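Local coordinates for DUF1987 domain-containing protein (Pseudomonas aeruginosa, PDB 6K4F) that probably acts as the phosphorylation-controlled regulatory protein of the SiaABC threonine phosphorylation pathway, which governs biofilm formation in response to carbon availability, at residues Pro34-Ser37 with Tyr38-Phe41; Ala75-Asp78 with Ile79-Leu83. All blocks are in the same frame, centred on the assembly; numbering follows the deposited sequence.

Interaction 1. Residues Pro34-Ser37 with Tyr38-Phe41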
loop_
_atom_site.group_PDB
_atom_site.type_symbol
_atom_site.label_atom_id
_atom_site.label_comp_id
_atom_site.label_asym_id
_atom_site.label_seq_id
_atom_site.Cartn_x
_atom_site.Cartn_y
_atom_site.Cartn_z
ATOM N N PRO A 34 3.023 4.934 -14.044
ATOM C CA PRO A 34 4.152 4.388 -14.791
ATOM C C PRO A 34 3.674 3.653 -16.027
ATOM O O PRO A 34 2.512 3.258 -16.138
ATOM C CB PRO A 34 4.802 3.426 -13.797
ATOM C CG PRO A 34 3.706 2.957 -12.975
ATOM C CD PRO A 34 2.722 4.100 -12.863
ATOM N N GLU A 35 4.602 3.481 -16.968
ATOM C CA GLU A 35 4.323 2.664 -18.143
ATOM C C GLU A 35 4.236 1.190 -17.775
ATOM O O GLU A 35 3.376 0.464 -18.282
ATOM C CB GLU A 35 5.397 2.890 -19.206
ATOM C CG GLU A 35 6.820 2.744 -18.683
ATOM C CD GLU A 35 7.786 3.709 -19.338
ATOM O OE1 GLU A 35 8.767 4.112 -18.678
ATOM O OE2 GLU A 35 7.564 4.066 -20.516
ATOM N N ASN A 36 5.097 0.738 -16.872
ATOM C CA ASN A 36 5.147 -0.659 -16.453
ATOM C C ASN A 36 4.934 -0.694 -14.943
ATOM O O ASN A 36 5.883 -0.511 -14.173
ATOM C CB ASN A 36 6.479 -1.288 -16.863
ATOM C CG ASN A 36 6.476 -2.795 -16.744
ATOM O OD1 ASN A 36 5.829 -3.364 -15.863
ATOM N ND2 ASN A 36 7.205 -3.456 -17.639
ATOM N N SER A 37 3.694 -0.933 -14.511
ATOM C CA SER A 37 3.421 -0.900 -13.078
ATOM C C SER A 37 3.917 -2.146 -12.361
ATOM O O SER A 37 4.306 -2.060 -11.191
ATOM C CB SER A 37 1.925 -0.711 -12.809
ATOM O OG SER A 37 1.518 0.611 -13.119
ATOM N N TYR A 38 3.934 -3.306 -13.015
ATOM C CA TYR A 38 4.462 -4.461 -12.307
ATOM C C TYR A 38 5.980 -4.382 -12.155
ATOM O O TYR A 38 6.530 -4.956 -11.211
ATOM C CB TYR A 38 4.042 -5.759 -12.987
ATOM C CG TYR A 38 3.570 -6.795 -11.982
ATOM C CD1 TYR A 38 4.321 -7.942 -11.731
ATOM C CD2 TYR A 38 2.391 -6.609 -11.262
ATOM C CE1 TYR A 38 3.901 -8.885 -10.806
ATOM C CE2 TYR A 38 1.965 -7.546 -10.335
ATOM C CZ TYR A 38 2.724 -8.681 -10.113
ATOM O OH TYR A 38 2.308 -9.618 -9.194
ATOM N N GLU A 39 6.671 -3.669 -13.048
ATOM C CA GLU A 39 8.098 -3.432 -12.827
ATOM C C GLU A 39 8.315 -2.635 -11.548
ATOM O O GLU A 39 9.266 -2.893 -10.795
ATOM C CB GLU A 39 8.718 -2.696 -14.015
ATOM C CG GLU A 39 9.447 -3.585 -15.018
ATOM C CD GLU A 39 10.364 -4.606 -14.357
ATOM O OE1 GLU A 39 9.974 -5.793 -14.273
ATOM O OE2 GLU A 39 11.477 -4.226 -13.927
ATOM N N LEU A 40 7.428 -1.678 -11.273
ATOM C CA LEU A 40 7.564 -0.849 -10.081
ATOM C C LEU A 40 7.032 -1.551 -8.831
ATOM O O LEU A 40 7.686 -1.533 -7.785
ATOM C CB LEU A 40 6.848 0.482 -10.301
ATOM C CG LEU A 40 6.918 1.444 -9.118
ATOM C CD1 LEU A 40 8.284 2.107 -9.104
ATOM C CD2 LEU A 40 5.793 2.472 -9.203
ATOM N N PHE A 41 5.856 -2.192 -8.910
ATOM C CA PHE A 41 5.205 -2.712 -7.712
ATOM C C PHE A 41 5.493 -4.173 -7.427
ATOM O O PHE A 41 5.126 -4.658 -6.346
ATOM C CB PHE A 41 3.675 -2.540 -7.823
ATOM C CG PHE A 41 3.228 -1.122 -7.643
ATOM C CD1 PHE A 41 3.215 -0.539 -6.382
ATOM C CD2 PHE A 41 2.853 -0.359 -8.742
ATOM C CE1 PHE A 41 2.816 0.789 -6.221
ATOM C CE2 PHE A 41 2.455 0.959 -8.597
ATOM C CZ PHE A 41 2.438 1.542 -7.339
#

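Interaction 2. Residues Ala75-Asp78 with Ile79-Leu83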
loop_
_atom_site.group_PDB
_atom_site.type_symbol
_atom_site.label_atom_id
_atom_site.label_comp_id
_atom_site.label_asym_id
_atom_site.label_seq_id
_atom_site.Cartn_x
_atom_site.Cartn_y
_atom_site.Cartn_z
ATOM N N ALA A 75 -2.283 -3.050 -9.161
ATOM C CA ALA A 75 -1.163 -3.403 -8.292
ATOM C C ALA A 75 -1.510 -3.179 -6.827
ATOM O O ALA A 75 -1.200 -4.016 -5.972
ATOM C CB ALA A 75 0.071 -2.585 -8.678
ATOM N N MET A 76 -2.176 -2.064 -6.517
ATOM C CA MET A 76 -2.593 -1.832 -5.129
ATOM C C MET A 76 -3.648 -2.835 -4.671
ATOM O O MET A 76 -3.634 -3.277 -3.518
ATOM C CB MET A 76 -3.094 -0.402 -4.967
ATOM C CG MET A 76 -2.020 0.602 -5.312
ATOM S SD MET A 76 -0.811 0.750 -3.970
ATOM C CE MET A 76 -1.890 0.628 -2.524
ATOM N N MET A 77 -4.586 -3.202 -5.547
ATOM C CA MET A 77 -5.551 -4.233 -5.174
ATOM C C MET A 77 -4.847 -5.543 -4.832
ATOM O O MET A 77 -5.257 -6.255 -3.904
ATOM C CB MET A 77 -6.558 -4.436 -6.302
ATOM C CG MET A 77 -7.617 -5.472 -6.005
ATOM S SD MET A 77 -8.897 -4.766 -4.953
ATOM C CE MET A 77 -9.550 -3.575 -6.106
ATOM N N ASP A 78 -3.762 -5.859 -5.557
ATOM C CA ASP A 78 -2.989 -7.063 -5.272
ATOM C C ASP A 78 -2.357 -6.991 -3.890
ATOM O O ASP A 78 -2.383 -7.968 -3.135
ATOM C CB ASP A 78 -1.904 -7.269 -6.338
ATOM C CG ASP A 78 -2.470 -7.708 -7.702
ATOM O OD1 ASP A 78 -3.638 -8.139 -7.771
ATOM O OD2 ASP A 78 -1.723 -7.632 -8.702
ATOM N N ILE A 79 -1.783 -5.839 -3.543
ATOM C CA ILE A 79 -1.245 -5.643 -2.198
ATOM C C ILE A 79 -2.348 -5.772 -1.152
ATOM O O ILE A 79 -2.204 -6.482 -0.149
ATOM C CB ILE A 79 -0.540 -4.279 -2.112
ATOM C CG1 ILE A 79 0.730 -4.283 -2.985
ATOM C CG2 ILE A 79 -0.219 -3.939 -0.661
ATOM C CD1 ILE A 79 1.340 -2.895 -3.177
ATOM N N LEU A 80 -3.466 -5.086 -1.366
ATOM C CA LEU A 80 -4.570 -5.159 -0.410
ATOM C C LEU A 80 -5.091 -6.584 -0.273
ATOM O O LEU A 80 -5.439 -7.023 0.829
ATOM C CB LEU A 80 -5.692 -4.214 -0.840
ATOM C CG LEU A 80 -5.324 -2.726 -0.805
ATOM C CD1 LEU A 80 -6.512 -1.842 -1.194
ATOM C CD2 LEU A 80 -4.781 -2.337 0.563
ATOM N N ASP A 81 -5.142 -7.332 -1.383
ATOM C CA ASP A 81 -5.600 -8.714 -1.300
ATOM C C ASP A 81 -4.624 -9.576 -0.508
ATOM O O ASP A 81 -5.053 -10.478 0.227
ATOM C CB ASP A 81 -5.842 -9.284 -2.704
ATOM C CG ASP A 81 -7.204 -8.861 -3.299
ATOM O OD1 ASP A 81 -8.172 -8.663 -2.534
ATOM O OD2 ASP A 81 -7.315 -8.743 -4.541
ATOM N N LEU A 82 -3.317 -9.303 -0.619
ATOM C CA LEU A 82 -2.341 -9.974 0.239
ATOM C C LEU A 82 -2.594 -9.653 1.710
ATOM O O LEU A 82 -2.571 -10.543 2.568
ATOM C CB LEU A 82 -0.919 -9.569 -0.158
ATOM C CG LEU A 82 -0.104 -10.563 -0.989
ATOM C CD1 LEU A 82 0.318 -11.739 -0.126
ATOM C CD2 LEU A 82 -0.887 -11.045 -2.202
ATOM N N LEU A 83 -2.812 -8.376 2.024
ATOM C CA LEU A 83 -3.080 -7.994 3.403
ATOM C C LEU A 83 -4.375 -8.617 3.908
ATOM O O LEU A 83 -4.471 -9.011 5.077
ATOM C CB LEU A 83 -3.141 -6.475 3.518
ATOM C CG LEU A 83 -1.855 -5.725 3.141
ATOM C CD1 LEU A 83 -2.095 -4.228 3.175
ATOM C CD2 LEU A 83 -0.767 -6.097 4.106
HETATM O O HOH W 1 -5.867 -9.251 -6.425
#

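Interaction 1. Residues Pro34-Ser37 with Tyr38-Phe41
Asn36 caps the first turn of helix 37-53 by taking the backbone N-H of Glu39, a local contact where the loop after strand 31-32 turns into the helix. The evidence is the bond from Glu39 N to Asn36 OD1, 3.0 Å long with an N-H...O angle of 151°. With CG anti to the backbone N (chi1 -167°), the amide of Asn36 swings forward over the start of the helix. The donor nevertheless stands well above the carbonyl plane, 53° out of it. The same amide lies against the aliphatic part of Glu39: Asn36 ND2 is 3.5 Å from Glu39 CG, and the amide and carboxylate planes are steeply turned against each other.

Inside the turn, Phe41 N reaches Ser37 O at 2.8 Å, the first strong i to i+4 bond, whereas Leu40 N has only weak bonds to the carbonyls of Asn36 and Ser37. Ser37 O also sits at the edge of the Phe41 ring, 3.3 Å from Phe41 CD2. The hydroxyl of Ser37 bonds to Ser71 at the start of helix 70-88, while Pro34 O accepts from Asn69, so the cap region is joined to the loop before that helix and to its first turn. Pro34 CG also meets Leu40 CD2 at 4.3 Å, a loose apolar contact. A side-chain oxygen accepting the N-H three residues further on is the mark of an asparagine N-cap.

Interaction 2. Residues Ala75-Asp78 with Ile79-Leu83
Asp81 lies one turn beyond Met77 on helix 70-88, and its side chain runs back along the preceding turn. Its CB is 3.3 Å from Met77 O, the carbonyl that also accepts the backbone N-H of Asp81 at 2.7 Å. Next, CG stays beside that carbonyl, because a chi1 of -81° sets it anti to its own carbonyl carbon. At the tip OD1 lies farther from Met77 O than OD2 does. Asp81 OD2 touches Met77 CG at 3.6 Å, the two side chains crossing at a slant, and it accepts a hydrogen bond from a water at a doubtful 2.4 Å. The same water donates a hydrogen bond to Asp78 OD1 at 2.8 Å; Asp78 OD1 and Asp81 OD2 are 4.9 Å apart.

Ile79 CD1 approaches Met76 SD at 4.3 Å, an apolar pair, while Leu80 CG lies against a backbone carbonyl, 3.2 Å from Met76 O. Beyond the segments, Ile79 packs on Val44 and Ile45 of helix 37-53, Met76 on Leu63 and Leu68 of strand 59-68, and Leu80 on Phe113 of helix 108-115. Four i to i+4 backbone bonds, the straightest from Leu80 N to Met76 O at 172°, identify regular alpha-helix. Acids and water on one side, packed apolar residues on the other, make it amphipathic; if its short bond is real, the water may ease repulsion between the carboxylates.

Overall arrangement
From the N terminus, the chain passes through strands 6-8, 16-20, 25-29 and 31-32 before interaction 1 turns it into helix 37-53. Strand 59-68 follows, and interaction 2 then lies within helix 70-88, the crossover helix of the beta-alpha-beta unit completed by strand 93-99. Neither contact closes a long loop: each is a continuous stretch, and the two occur in series, without nesting or crossing. Their centres are 15 Å apart, yet their edges meet where the two helices pack. Phe41 CD2 is 3.6 Å from Ala75 CB, and Tyr38 CE2 is 4.0 Å from Asp78 OD2, bringing the start of helix 37-53 against helix 70-88.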